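Local structure of metallo-carboxypeptidase (Pseudomonas aeruginosa, 4A37) at residues Gln178-Glu183 against Asp271-Glu276. The protein probably acts as a zinc-dependent metallocarboxypeptidase of the M14 family and may bind tubulin. Sequence-based numbering, arbitrary orientation.
Sequences QQHPGE and DIHGDE. With ZN (zinc ion), chain C.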
loop_
_atom_site.group_PDB
_atom_site.type_symbol
_atom_site.label_atom_id
_atom_site.label_comp_id
_atom_site.label_asym_id
_atom_site.label_seq_id
_atom_site.Cartn_x
_atom_site.Cartn_y
_atom_site.Cartn_z
ATOM N N GLN A 178 0.011 4.134 -0.846
ATOM C CA GLN A 178 1.375 3.975 -0.386
ATOM C C GLN A 178 2.056 5.192 0.232
ATOM O O GLN A 178 3.183 5.542 -0.148
ATOM C CB GLN A 178 2.226 3.414 -1.534
ATOM C CG GLN A 178 3.250 2.378 -1.077
ATOM C CD GLN A 178 3.781 1.508 -2.207
ATOM O OE1 GLN A 178 3.028 1.073 -3.078
ATOM N NE2 GLN A 178 5.078 1.224 -2.176
ATOM N N GLN A 179 1.391 5.848 1.179
ATOM C CA GLN A 179 2.037 6.972 1.853
ATOM C C GLN A 179 3.214 6.393 2.626
ATOM O O GLN A 179 4.229 7.054 2.830
ATOM C CB GLN A 179 1.095 7.651 2.837
ATOM C CG GLN A 179 -0.000 8.470 2.224
ATOM C CD GLN A 179 -0.703 9.289 3.281
ATOM O OE1 GLN A 179 -0.161 10.274 3.779
ATOM N NE2 GLN A 179 -1.911 8.875 3.645
ATOM N N HIS A 180 3.040 5.164 3.102
ATOM C CA HIS A 180 4.107 4.454 3.810
ATOM C C HIS A 180 4.760 3.628 2.696
ATOM O O HIS A 180 4.159 2.697 2.146
ATOM C CB HIS A 180 3.509 3.573 4.910
ATOM C CG HIS A 180 2.918 4.363 6.041
ATOM N ND1 HIS A 180 1.691 4.077 6.595
ATOM C CD2 HIS A 180 3.369 5.465 6.688
ATOM C CE1 HIS A 180 1.408 4.966 7.531
ATOM N NE2 HIS A 180 2.412 5.819 7.608
ATOM N N PRO A 181 6.005 3.981 2.330
ATOM C CA PRO A 181 6.747 3.312 1.259
ATOM C C PRO A 181 6.904 1.797 1.278
ATOM O O PRO A 181 6.988 1.178 0.218
ATOM C CB PRO A 181 8.079 4.053 1.259
ATOM C CG PRO A 181 8.280 4.369 2.707
ATOM C CD PRO A 181 6.893 4.883 3.091
ATOM N N GLY A 182 6.926 1.187 2.460
ATOM C CA GLY A 182 7.085 -0.260 2.515
ATOM C C GLY A 182 5.833 -1.068 2.217
ATOM O O GLY A 182 5.890 -2.283 2.032
ATOM N N GLU A 183 4.696 -0.390 2.144
ATOM C CA GLU A 183 3.430 -1.065 1.908
ATOM C C GLU A 183 3.103 -1.156 0.424
ATOM O O GLU A 183 2.120 -0.599 -0.058
ATOM C CB GLU A 183 2.343 -0.332 2.685
ATOM C CG GLU A 183 2.602 -0.402 4.192
ATOM C CD GLU A 183 1.873 0.659 4.979
ATOM O OE1 GLU A 183 0.890 1.236 4.461
ATOM O OE2 GLU A 183 2.290 0.900 6.131
ATOM N N ASP A 271 -7.667 5.864 1.475
ATOM C CA ASP A 271 -6.220 5.917 1.688
ATOM C C ASP A 271 -5.773 4.458 1.792
ATOM O O ASP A 271 -6.078 3.761 2.765
ATOM C CB ASP A 271 -5.951 6.709 2.975
ATOM C CG ASP A 271 -4.473 6.926 3.260
ATOM O OD1 ASP A 271 -3.639 6.848 2.335
ATOM O OD2 ASP A 271 -4.151 7.212 4.433
ATOM N N ILE A 272 -5.052 4.001 0.774
ATOM C CA ILE A 272 -4.625 2.611 0.683
ATOM C C ILE A 272 -3.313 2.294 1.386
ATOM O O ILE A 272 -2.266 2.858 1.057
ATOM C CB ILE A 272 -4.533 2.177 -0.805
ATOM C CG1 ILE A 272 -5.752 2.694 -1.586
ATOM C CG2 ILE A 272 -4.446 0.659 -0.894
ATOM C CD1 ILE A 272 -7.106 2.275 -1.032
ATOM N N HIS A 273 -3.380 1.351 2.328
ATOM C CA HIS A 273 -2.240 0.938 3.146
ATOM C C HIS A 273 -2.066 -0.577 3.245
ATOM O O HIS A 273 -2.822 -1.354 2.667
ATOM C CB HIS A 273 -2.429 1.433 4.589
ATOM C CG HIS A 273 -2.347 2.913 4.759
ATOM N ND1 HIS A 273 -1.262 3.528 5.341
ATOM C CD2 HIS A 273 -3.238 3.900 4.490
ATOM C CE1 HIS A 273 -1.485 4.826 5.428
ATOM N NE2 HIS A 273 -2.676 5.078 4.918
ATOM N N GLY A 274 -1.055 -0.955 4.023
ATOM C CA GLY A 274 -0.755 -2.342 4.318
ATOM C C GLY A 274 -0.452 -2.420 5.813
ATOM O O GLY A 274 0.144 -1.498 6.384
ATOM N N ASP A 275 -0.882 -3.487 6.475
ATOM C CA ASP A 275 -0.591 -3.617 7.904
ATOM C C ASP A 275 0.228 -4.869 8.156
ATOM O O ASP A 275 -0.138 -5.961 7.728
ATOM C CB ASP A 275 -1.870 -3.684 8.743
ATOM C CG ASP A 275 -1.577 -3.645 10.239
ATOM O OD1 ASP A 275 -1.169 -2.579 10.745
ATOM O OD2 ASP A 275 -1.734 -4.686 10.907
ATOM N N GLU A 276 1.330 -4.697 8.879
ATOM C CA GLU A 276 2.242 -5.786 9.197
ATOM C C GLU A 276 1.654 -6.891 10.080
ATOM O O GLU A 276 1.821 -8.080 9.798
ATOM C CB GLU A 276 3.486 -5.218 9.884
ATOM C CG GLU A 276 4.281 -4.227 9.029
ATOM C CD GLU A 276 3.834 -2.773 9.173
ATOM O OE1 GLU A 276 2.729 -2.503 9.704
ATOM O OE2 GLU A 276 4.598 -1.889 8.729
HETATM ZN ZN ZN C . 0.398 2.544 6.140
HETATM O O HOH W 1 -1.378 5.379 1.881
HETATM O O HOH W 2 0.699 3.351 2.679
HETATM O O HOH W 3 4.421 0.731 8.003
HETATM O O HOH W 4 -0.570 1.580 7.784
#
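Glu183 reaches from the loop after strand 171-177 to Gly274 on strand 268-275, and its side chain is worth following outward. CB lies over the glycine, 3.7 Å from Gly274 N, where the strand offers bare backbone. With CG beside the backbone N (chi1 -63°) and the chain extended beyond it, CG passes Gly274 O at 3.5 Å and the carboxylate arrives at the zinc. Both oxygens bind the metal, OE1 at 2.2 Å and OE2 at the longer 2.5 Å. OE1 also accepts the N-H of Gly274 from above the carboxylate plane and lies close to a water that accepts the N-H of His180, while a second water joins OE2 to Glu276 OE2, bridging two acidic side chains.

His180 and His273 bring their ND1 atoms to the same ion, 2.1 Å each, with ring planes turned 59° apart. Behind the metal, NE2 of His273 donates to Asp271 OD2 at 2.6 Å; OD2 lies in the plane of the imidazole, yet NE2 meets it from above the carboxylate plane, a bond that helps to fix the ring's rotation and probably makes ND1 a stronger ligand. Asp271 is itself held by Gln179, whose NE2 donates to OD1 at 3.0 Å on the syn side but tilted 30° out of the carboxylate plane, its OE1 going to Trp243. Asp238 takes NE2 of His180.

A water completes the zinc shell, and Glu348, the predicted proton donor/acceptor, adjoins His273. Two histidines, a bidentate glutamate and a water, two of the protein ligands from the loop after strand 171-177 and the third from the neighbouring parallel strand 268-275, form the zinc site characteristic of M14 carboxypeptidases.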